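Local coordinates for XAC2610 protein (Xanthomonas axonopodis pv. citri, PDB 4QTQ), which probably acts as a calcium-binding immunity protein that inhibits a peptidoglycan hydrolase linked to a bacterial type IV secretion system, at residues P42-V53 against A64-N75; A181-E189 against K200-M209. One frame throughout, in Å; residues are numbered along the deposited sequence.

Interaction 1. Residues P42-V53 against A64-N75; sequences PGIMLCNRSPVV and ALEPEALYVDSN
Ile-44 to Cys-47 pair antiparallel with Leu-70 to Asp-73, and Val-53 with Leu-65 forms a second ladder, its register shifted by one across the intervening loops. Backbone bonds hold both ladders, including Cys-47 N to Leu-70 O (2.7 Å) and Leu-65 N to Val-53 O (2.7 Å). At the far end Gly-43, whose positive phi suits glycine, offers its O to Ser-74 N, while Asp-73 OD1 accepts from Asn-75 N in an Asx turn.

Between the ladders a water donates to Pro-51 O and, at 2.8 Å, to Pro-67 O. Proline has no N-H to give a strand partner, and both residues suit this break.

The apolar contacts divide between two faces. With CG swung away from its backbone N (chi1 165°), Leu-46 lies alongside Tyr-71 and lays CD1 over the ring face, 3.9 Å from the centroid, a CH-pi contact. On the other face Leu-70 CD2 meets Val-53 CG2 at 3.9 Å, the two side chains crossing at about a right angle, and Leu-70 CB touches Pro-51 CB.

Cys-47 is disulfide-bonded to Cys-37; Tyr-71 stacks on Trp-110, and Leu-70 packs against Val-32 of strand 28-33 and Val-109 of strand 106-112.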
loop_
_atom_site.group_PDB
_atom_site.type_symbol
_atom_site.label_atom_id
_atom_site.label_comp_id
_atom_site.label_asym_id
_atom_site.label_seq_id
_atom_site.Cartn_x
_atom_site.Cartn_y
_atom_site.Cartn_z
ATOM N N PRO A 42 -10.931 -9.446 -15.476
ATOM C CA PRO A 42 -10.767 -8.552 -16.617
ATOM C C PRO A 42 -9.705 -7.452 -16.427
ATOM O O PRO A 42 -9.743 -6.679 -15.456
ATOM C CB PRO A 42 -12.171 -7.950 -16.799
ATOM C CG PRO A 42 -13.085 -9.013 -16.293
ATOM C CD PRO A 42 -12.358 -9.666 -15.155
ATOM N N GLY A 43 -8.752 -7.409 -17.351
ATOM C CA GLY A 43 -7.686 -6.418 -17.324
ATOM C C GLY A 43 -6.573 -6.676 -16.313
ATOM O O GLY A 43 -5.664 -5.868 -16.215
ATOM N N ILE A 44 -6.625 -7.782 -15.569
ATOM C CA ILE A 44 -5.685 -8.016 -14.462
ATOM C C ILE A 44 -4.974 -9.371 -14.551
ATOM O O ILE A 44 -5.609 -10.417 -14.457
ATOM C CB ILE A 44 -6.374 -7.906 -13.073
ATOM C CG1 ILE A 44 -6.935 -6.494 -12.859
ATOM C CG2 ILE A 44 -5.374 -8.221 -11.954
ATOM C CD1 ILE A 44 -7.858 -6.352 -11.669
ATOM N N MET A 45 -3.652 -9.333 -14.700
ATOM C CA MET A 45 -2.838 -10.535 -14.707
ATOM C C MET A 45 -2.205 -10.750 -13.341
ATOM O O MET A 45 -1.704 -9.810 -12.727
ATOM C CB MET A 45 -1.719 -10.431 -15.752
ATOM C CG MET A 45 -2.158 -10.090 -17.168
ATOM S SD MET A 45 -3.192 -11.345 -17.946
ATOM C CE MET A 45 -2.065 -12.726 -18.097
ATOM N N LEU A 46 -2.231 -11.992 -12.874
ATOM C CA LEU A 46 -1.437 -12.421 -11.725
ATOM C C LEU A 46 -0.080 -12.954 -12.222
ATOM O O LEU A 46 -0.013 -13.941 -12.964
ATOM C CB LEU A 46 -2.181 -13.500 -10.933
ATOM C CG LEU A 46 -1.391 -14.318 -9.905
ATOM C CD1 LEU A 46 -0.718 -13.424 -8.871
ATOM C CD2 LEU A 46 -2.326 -15.319 -9.238
ATOM N N CYS A 47 0.993 -12.280 -11.816
ATOM C CA CYS A 47 2.351 -12.681 -12.143
ATOM C C CYS A 47 3.062 -13.128 -10.887
ATOM O O CYS A 47 3.467 -12.295 -10.076
ATOM C CB CYS A 47 3.109 -11.505 -12.749
ATOM S SG CYS A 47 2.301 -10.847 -14.216
ATOM N N ASN A 48 3.221 -14.434 -10.718
ATOM C CA ASN A 48 3.937 -14.947 -9.546
ATOM C C ASN A 48 5.088 -15.914 -9.855
ATOM O O ASN A 48 5.439 -16.761 -9.022
ATOM C CB ASN A 48 2.959 -15.558 -8.546
ATOM C CG ASN A 48 2.217 -16.732 -9.108
ATOM O OD1 ASN A 48 2.413 -17.120 -10.258
ATOM N ND2 ASN A 48 1.354 -17.309 -8.298
ATOM N N ARG A 49 5.671 -15.773 -11.045
ATOM C CA ARG A 49 6.917 -16.443 -11.378
ATOM C C ARG A 49 8.020 -15.389 -11.493
ATOM O O ARG A 49 8.328 -14.881 -12.581
ATOM C CB ARG A 49 6.758 -17.263 -12.651
ATOM C CG ARG A 49 5.877 -18.492 -12.448
ATOM C CD ARG A 49 6.699 -19.757 -12.243
ATOM N NE ARG A 49 7.221 -20.235 -13.520
ATOM C CZ ARG A 49 6.508 -20.887 -14.441
ATOM N NH1 ARG A 49 5.222 -21.166 -14.244
ATOM N NH2 ARG A 49 7.084 -21.261 -15.574
ATOM N N SER A 50 8.576 -15.060 -10.332
ATOM C CA SER A 50 9.709 -14.148 -10.189
ATOM C C SER A 50 9.513 -12.843 -10.928
ATOM O O SER A 50 10.386 -12.431 -11.688
ATOM C CB SER A 50 10.995 -14.820 -10.662
ATOM O OG SER A 50 11.079 -16.128 -10.144
ATOM N N PRO A 51 8.373 -12.170 -10.693
ATOM C CA PRO A 51 8.188 -10.878 -11.337
ATOM C C PRO A 51 9.209 -9.884 -10.796
ATOM O O PRO A 51 9.563 -9.964 -9.624
ATOM C CB PRO A 51 6.770 -10.483 -10.921
ATOM C CG PRO A 51 6.603 -11.120 -9.593
ATOM C CD PRO A 51 7.314 -12.440 -9.698
ATOM N N VAL A 52 9.676 -8.976 -11.652
ATOM C CA VAL A 52 10.653 -7.949 -11.268
ATOM C C VAL A 52 10.070 -6.579 -11.567
ATOM O O VAL A 52 9.606 -6.337 -12.673
ATOM C CB VAL A 52 11.977 -8.097 -12.045
ATOM C CG1 VAL A 52 12.927 -6.943 -11.728
ATOM C CG2 VAL A 52 12.630 -9.438 -11.731
ATOM N N VAL A 53 10.085 -5.698 -10.572
ATOM C CA VAL A 53 9.716 -4.305 -10.760
ATOM C C VAL A 53 10.984 -3.485 -10.545
ATOM O O VAL A 53 11.548 -3.477 -9.444
ATOM C CB VAL A 53 8.626 -3.874 -9.770
ATOM C CG1 VAL A 53 8.394 -2.368 -9.833
ATOM C CG2 VAL A 53 7.335 -4.647 -10.048
ATOM N N ALA A 64 16.044 -2.875 -8.381
ATOM C CA ALA A 64 15.147 -3.989 -8.729
ATOM C C ALA A 64 14.420 -4.525 -7.495
ATOM O O ALA A 64 15.041 -4.832 -6.486
ATOM C CB ALA A 64 15.933 -5.112 -9.396
ATOM N N LEU A 65 13.103 -4.633 -7.579
ATOM C CA LEU A 65 12.315 -5.242 -6.528
ATOM C C LEU A 65 11.863 -6.593 -7.023
ATOM O O LEU A 65 11.540 -6.734 -8.211
ATOM C CB LEU A 65 11.101 -4.388 -6.204
ATOM C CG LEU A 65 11.369 -2.949 -5.799
ATOM C CD1 LEU A 65 10.045 -2.230 -5.652
ATOM C CD2 LEU A 65 12.161 -2.892 -4.508
ATOM N N GLU A 66 11.848 -7.574 -6.121
ATOM C CA GLU A 66 11.372 -8.913 -6.429
ATOM C C GLU A 66 10.215 -9.316 -5.500
ATOM O O GLU A 66 10.420 -10.065 -4.540
ATOM C CB GLU A 66 12.511 -9.924 -6.330
ATOM C CG GLU A 66 13.593 -9.756 -7.392
ATOM C CD GLU A 66 14.818 -8.989 -6.917
ATOM O OE1 GLU A 66 14.822 -8.456 -5.779
ATOM O OE2 GLU A 66 15.798 -8.932 -7.697
ATOM N N PRO A 67 8.994 -8.818 -5.786
ATOM C CA PRO A 67 7.841 -9.182 -4.954
ATOM C C PRO A 67 7.421 -10.654 -5.110
ATOM O O PRO A 67 7.633 -11.276 -6.165
ATOM C CB PRO A 67 6.737 -8.232 -5.437
ATOM C CG PRO A 67 7.115 -7.892 -6.838
ATOM C CD PRO A 67 8.620 -7.896 -6.879
ATOM N N GLU A 68 6.826 -11.203 -4.056
ATOM C CA GLU A 68 6.414 -12.617 -4.055
ATOM C C GLU A 68 5.399 -12.882 -5.172
ATOM O O GLU A 68 5.353 -13.964 -5.747
ATOM C CB GLU A 68 5.852 -13.011 -2.675
ATOM C CG GLU A 68 5.987 -14.497 -2.357
ATOM C CD GLU A 68 5.966 -14.814 -0.867
ATOM O OE1 GLU A 68 5.279 -15.787 -0.488
ATOM O OE2 GLU A 68 6.640 -14.112 -0.075
ATOM N N ALA A 69 4.572 -11.882 -5.459
ATOM C CA ALA A 69 3.702 -11.900 -6.627
ATOM C C ALA A 69 3.393 -10.467 -7.038
ATOM O O ALA A 69 3.701 -9.531 -6.305
ATOM C CB ALA A 69 2.420 -12.683 -6.337
ATOM N N LEU A 70 2.817 -10.301 -8.230
ATOM C CA LEU A 70 2.446 -8.984 -8.756
ATOM C C LEU A 70 1.130 -9.083 -9.539
ATOM O O LEU A 70 1.002 -9.900 -10.477
ATOM C CB LEU A 70 3.550 -8.429 -9.670
ATOM C CG LEU A 70 3.293 -7.042 -10.303
ATOM C CD1 LEU A 70 3.248 -5.942 -9.260
ATOM C CD2 LEU A 70 4.338 -6.706 -11.357
ATOM N N TYR A 71 0.166 -8.258 -9.137
ATOM C CA TYR A 71 -1.099 -8.110 -9.840
ATOM C C TYR A 71 -0.997 -6.876 -10.704
ATOM O O TYR A 71 -0.962 -5.763 -10.185
ATOM C CB TYR A 71 -2.260 -7.970 -8.860
ATOM C CG TYR A 71 -2.588 -9.256 -8.146
ATOM C CD1 TYR A 71 -1.877 -9.646 -7.016
ATOM C CD2 TYR A 71 -3.612 -10.079 -8.593
ATOM C CE1 TYR A 71 -2.160 -10.834 -6.371
ATOM C CE2 TYR A 71 -3.913 -11.265 -7.943
ATOM C CZ TYR A 71 -3.184 -11.641 -6.841
ATOM O OH TYR A 71 -3.483 -12.824 -6.193
ATOM N N VAL A 72 -0.949 -7.106 -12.014
ATOM C CA VAL A 72 -0.810 -6.057 -13.031
ATOM C C VAL A 72 -2.179 -5.706 -13.624
ATOM O O VAL A 72 -2.747 -6.463 -14.421
ATOM C CB VAL A 72 0.135 -6.520 -14.168
ATOM C CG1 VAL A 72 0.293 -5.435 -15.231
ATOM C CG2 VAL A 72 1.492 -6.909 -13.602
ATOM N N ASP A 73 -2.707 -4.560 -13.222
ATOM C CA ASP A 73 -3.986 -4.087 -13.719
ATOM C C ASP A 73 -3.696 -3.131 -14.863
ATOM O O ASP A 73 -3.226 -2.000 -14.652
ATOM C CB ASP A 73 -4.763 -3.401 -12.593
ATOM C CG ASP A 73 -6.152 -2.947 -13.017
ATOM O OD1 ASP A 73 -6.477 -2.948 -14.233
ATOM O OD2 ASP A 73 -6.920 -2.563 -12.111
ATOM N N SER A 74 -3.969 -3.591 -16.081
ATOM C CA SER A 74 -3.726 -2.786 -17.269
ATOM C C SER A 74 -4.677 -1.586 -17.390
ATOM O O SER A 74 -4.442 -0.715 -18.215
ATOM C CB SER A 74 -3.795 -3.643 -18.539
ATOM O OG SER A 74 -5.138 -4.003 -18.813
ATOM N N ASN A 75 -5.723 -1.543 -16.565
ATOM C CA ASN A 75 -6.649 -0.404 -16.507
ATOM C C ASN A 75 -6.388 0.560 -15.326
ATOM O O ASN A 75 -7.070 1.588 -15.203
ATOM C CB ASN A 75 -8.095 -0.934 -16.484
ATOM C CG ASN A 75 -8.426 -1.760 -17.721
ATOM O OD1 ASN A 75 -8.948 -2.870 -17.635
ATOM N ND2 ASN A 75 -8.098 -1.227 -18.877
HETATM O O HOH W 1 -8.930 -4.034 -14.837
HETATM O O HOH W 2 9.868 -11.669 -7.776
#

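Interaction 2. Residues A181-E189 against K200-M209; sequences AVLIERLTE and KIERLQDGEM
Glu-202 OE1 is joined across the contact to Arg-186 O and Thr-188 OG1 by a water 2.6 Å from OE1, and Lys-200 NZ, on its own strand, adds a second hold, a weak salt-bridging bond at 3.1 Å. The setting is an antiparallel beta hairpin, strands 181-190 and 198-205, within a six-stranded antiparallel meander, which may correspond to the beta-propeller fragment of the protein. Regular paired bonds run from Arg-186 with Glu-202 to Thr-188 with Lys-200, where Lys-200 N reaches Thr-188 O at 2.7 Å in the carbonyl plane.

The ladder loses this regularity toward Ile-184. Ile-184 and Glu-185 both face Thr-173 of strand 168-176, the neighbour on the other side of their strand, in a classic beta bulge, and Leu-204 N meets Ile-184 O from 49° above the carbonyl plane.

Long charged side chains suit this solvent-facing hairpin. Arg-186 runs beside Glu-202, and a second water joins its NE to Glu-202 OE2, but its guanidinium finds its salt bridge in Asp-172 of the preceding strand. On the other face the extended Glu-185 sends OE2 to the guanidinium edge of Arg-203, 3.4 Å from NE; both bonds of this salt bridge, from NE and NH2, are weak, with the two planes 56° apart.

Beyond the type I' turn from Gln-205 to Glu-208, Met-209 folds back so that its SD lies 3.5 Å from Leu-183 O. Beta-branched Ile-201 lies side by side with Leu-187, CG2 to CD2 3.7 Å, and the same Ile-201 CG2 sits over the centre of the Arg-203 guanidinium, 3.7 Å above its plane.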
loop_
_atom_site.group_PDB
_atom_site.type_symbol
_atom_site.label_atom_id
_atom_site.label_comp_id
_atom_site.label_asym_id
_atom_site.label_seq_id
_atom_site.Cartn_x
_atom_site.Cartn_y
_atom_site.Cartn_z
ATOM N N ALA A 181 6.193 1.442 11.761
ATOM C CA ALA A 181 4.801 1.820 12.014
ATOM C C ALA A 181 4.313 1.156 13.288
ATOM O O ALA A 181 4.392 -0.063 13.399
ATOM C CB ALA A 181 3.911 1.411 10.856
ATOM N N VAL A 182 3.806 1.957 14.228
ATOM C CA VAL A 182 3.280 1.447 15.501
ATOM C C VAL A 182 1.833 1.881 15.714
ATOM O O VAL A 182 1.516 3.065 15.613
ATOM C CB VAL A 182 4.133 1.926 16.696
ATOM C CG1 VAL A 182 3.417 1.666 18.020
ATOM C CG2 VAL A 182 5.484 1.234 16.669
ATOM N N LEU A 183 0.966 0.924 16.036
ATOM C CA LEU A 183 -0.435 1.228 16.297
ATOM C C LEU A 183 -0.547 2.068 17.558
ATOM O O LEU A 183 -0.036 1.676 18.609
ATOM C CB LEU A 183 -1.258 -0.055 16.460
ATOM C CG LEU A 183 -2.773 0.152 16.675
ATOM C CD1 LEU A 183 -3.425 0.607 15.380
ATOM C CD2 LEU A 183 -3.422 -1.122 17.178
ATOM N N ILE A 184 -1.230 3.205 17.459
ATOM C CA ILE A 184 -1.438 4.076 18.623
ATOM C C ILE A 184 -2.907 4.233 19.020
ATOM O O ILE A 184 -3.198 4.745 20.091
ATOM C CB ILE A 184 -0.832 5.476 18.417
ATOM C CG1 ILE A 184 -1.452 6.179 17.203
ATOM C CG2 ILE A 184 0.685 5.389 18.279
ATOM C CD1 ILE A 184 -1.268 7.678 17.250
ATOM N N GLU A 185 -3.822 3.798 18.162
ATOM C CA GLU A 185 -5.243 3.957 18.412
ATOM C C GLU A 185 -6.043 2.998 17.553
ATOM O O GLU A 185 -5.823 2.895 16.343
ATOM C CB GLU A 185 -5.689 5.387 18.108
ATOM C CG GLU A 185 -7.114 5.684 18.538
ATOM C CD GLU A 185 -7.609 7.000 17.996
ATOM O OE1 GLU A 185 -8.180 7.005 16.891
ATOM O OE2 GLU A 185 -7.426 8.026 18.675
ATOM N N ARG A 186 -6.970 2.298 18.196
ATOM C CA ARG A 186 -7.923 1.449 17.499
ATOM C C ARG A 186 -9.329 1.818 17.982
ATOM O O ARG A 186 -9.628 1.696 19.180
ATOM C CB ARG A 186 -7.636 -0.030 17.764
ATOM C CG ARG A 186 -8.567 -0.956 16.994
ATOM C CD ARG A 186 -8.519 -2.408 17.421
ATOM N NE ARG A 186 -7.187 -3.005 17.435
ATOM C CZ ARG A 186 -6.481 -3.355 16.359
ATOM N NH1 ARG A 186 -6.932 -3.128 15.131
ATOM N NH2 ARG A 186 -5.288 -3.910 16.519
ATOM N N LEU A 187 -10.167 2.274 17.046
ATOM C CA LEU A 187 -11.555 2.628 17.314
ATOM C C LEU A 187 -12.452 1.545 16.721
ATOM O O LEU A 187 -12.455 1.348 15.514
ATOM C CB LEU A 187 -11.927 3.981 16.680
ATOM C CG LEU A 187 -11.126 5.243 17.009
ATOM C CD1 LEU A 187 -11.851 6.477 16.473
ATOM C CD2 LEU A 187 -10.870 5.396 18.504
ATOM N N THR A 188 -13.185 0.833 17.574
ATOM C CA THR A 188 -14.100 -0.214 17.121
ATOM C C THR A 188 -15.539 0.269 17.296
ATOM O O THR A 188 -15.954 0.607 18.410
ATOM C CB THR A 188 -13.906 -1.527 17.907
ATOM O OG1 THR A 188 -12.553 -1.966 17.778
ATOM C CG2 THR A 188 -14.841 -2.623 17.379
ATOM N N GLU A 189 -16.282 0.320 16.199
ATOM C CA GLU A 189 -17.692 0.705 16.240
ATOM C C GLU A 189 -18.556 -0.498 15.900
ATOM O O GLU A 189 -18.330 -1.146 14.886
ATOM C CB GLU A 189 -17.974 1.824 15.254
ATOM C CG GLU A 189 -17.146 3.076 15.491
ATOM C CD GLU A 189 -17.741 4.293 14.811
ATOM O OE1 GLU A 189 -18.440 4.119 13.783
ATOM O OE2 GLU A 189 -17.514 5.421 15.309
ATOM N N LYS A 200 -15.725 1.364 21.042
ATOM C CA LYS A 200 -14.625 0.990 21.919
ATOM C C LYS A 200 -13.374 1.708 21.453
ATOM O O LYS A 200 -13.068 1.704 20.264
ATOM C CB LYS A 200 -14.423 -0.519 21.884
ATOM C CG LYS A 200 -13.371 -1.049 22.838
ATOM C CD LYS A 200 -13.694 -2.479 23.242
ATOM C CE LYS A 200 -12.454 -3.281 23.567
ATOM N NZ LYS A 200 -11.821 -3.789 22.321
ATOM N N ILE A 201 -12.672 2.340 22.389
ATOM C CA ILE A 201 -11.461 3.086 22.084
ATOM C C ILE A 201 -10.302 2.418 22.801
ATOM O O ILE A 201 -10.351 2.238 24.015
ATOM C CB ILE A 201 -11.555 4.549 22.564
ATOM C CG1 ILE A 201 -12.791 5.237 21.987
ATOM C CG2 ILE A 201 -10.287 5.324 22.202
ATOM C CD1 ILE A 201 -13.189 6.495 22.744
ATOM N N GLU A 202 -9.277 2.034 22.050
ATOM C CA GLU A 202 -8.026 1.574 22.633
ATOM C C GLU A 202 -6.900 2.482 22.166
ATOM O O GLU A 202 -6.895 2.936 21.023
ATOM C CB GLU A 202 -7.725 0.144 22.230
ATOM C CG GLU A 202 -8.841 -0.840 22.512
ATOM C CD GLU A 202 -8.601 -2.150 21.810
ATOM O OE1 GLU A 202 -9.360 -2.467 20.888
ATOM O OE2 GLU A 202 -7.630 -2.847 22.147
ATOM N N ARG A 203 -5.959 2.750 23.064
ATOM C CA ARG A 203 -4.828 3.635 22.787
ATOM C C ARG A 203 -3.560 3.057 23.362
ATOM O O ARG A 203 -3.609 2.256 24.303
ATOM C CB ARG A 203 -5.050 5.010 23.400
ATOM C CG ARG A 203 -6.269 5.702 22.855
ATOM C CD ARG A 203 -6.169 7.214 22.935
ATOM N NE ARG A 203 -7.165 7.809 22.037
ATOM C CZ ARG A 203 -8.277 8.434 22.416
ATOM N NH1 ARG A 203 -8.568 8.613 23.702
ATOM N NH2 ARG A 203 -9.107 8.908 21.490
ATOM N N LEU A 204 -2.428 3.492 22.805
ATOM C CA LEU A 204 -1.129 3.011 23.223
ATOM C C LEU A 204 -0.747 3.779 24.471
ATOM O O LEU A 204 -0.618 5.006 24.446
ATOM C CB LEU A 204 -0.088 3.220 22.118
ATOM C CG LEU A 204 1.354 2.843 22.431
ATOM C CD1 LEU A 204 1.491 1.339 22.544
ATOM C CD2 LEU A 204 2.323 3.401 21.397
ATOM N N GLN A 205 -0.544 3.044 25.557
ATOM C CA GLN A 205 -0.231 3.637 26.845
ATOM C C GLN A 205 0.726 2.709 27.574
ATOM O O GLN A 205 0.456 1.515 27.698
ATOM C CB GLN A 205 -1.530 3.814 27.631
ATOM C CG GLN A 205 -1.398 4.605 28.914
ATOM C CD GLN A 205 -2.685 4.595 29.720
ATOM O OE1 GLN A 205 -3.796 4.538 29.166
ATOM N NE2 GLN A 205 -2.546 4.654 31.036
ATOM N N ASP A 206 1.858 3.255 28.022
ATOM C CA ASP A 206 2.885 2.474 28.706
ATOM C C ASP A 206 3.342 1.289 27.859
ATOM O O ASP A 206 3.584 0.197 28.384
ATOM C CB ASP A 206 2.375 1.992 30.073
ATOM C CG ASP A 206 2.023 3.143 30.996
ATOM O OD1 ASP A 206 2.926 3.938 31.302
ATOM O OD2 ASP A 206 0.852 3.264 31.411
ATOM N N GLY A 207 3.437 1.508 26.548
ATOM C CA GLY A 207 3.906 0.490 25.615
ATOM C C GLY A 207 2.917 -0.598 25.228
ATOM O O GLY A 207 3.289 -1.519 24.518
ATOM N N GLU A 208 1.668 -0.510 25.677
ATOM C CA GLU A 208 0.643 -1.492 25.293
ATOM C C GLU A 208 -0.649 -0.812 24.906
ATOM O O GLU A 208 -0.938 0.299 25.363
ATOM C CB GLU A 208 0.370 -2.466 26.437
ATOM C CG GLU A 208 1.559 -3.335 26.805
ATOM C CD GLU A 208 1.204 -4.431 27.789
ATOM O OE1 GLU A 208 0.022 -4.533 28.187
ATOM O OE2 GLU A 208 2.115 -5.194 28.164
ATOM N N MET A 209 -1.428 -1.471 24.060
ATOM C CA MET A 209 -2.757 -0.968 23.730
ATOM C C MET A 209 -3.673 -1.202 24.932
ATOM O O MET A 209 -3.789 -2.334 25.403
ATOM C CB MET A 209 -3.315 -1.674 22.485
ATOM C CG MET A 209 -2.499 -1.430 21.222
ATOM S SD MET A 209 -2.350 0.317 20.787
ATOM C CE MET A 209 -4.072 0.767 20.586
HETATM O O HOH W 3 -11.170 -0.773 19.959
HETATM O O HOH W 4 -5.722 -3.987 19.892
#

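The two contacts share no strand and lie on opposite sides of the chain's centre, their nearest atoms about 18 Å apart. Both are antiparallel pairings of segments close in sequence, yet their surroundings differ. Interaction 1 is partly buried: it spans two small sheets packed against neighbouring strands, so aliphatic, aromatic and proline side chains dominate, and a disulfide ties Cys-47 to Cys-37, which comes just before strand 38-41. Interaction 2 is a surface contact near the C-terminus within one continuous sheet; there charged pairs and bridging waters line the strands, and the salt bridge across the two strands is weak. Interaction 1 also buries more area, about 916 Å² against 576 Å².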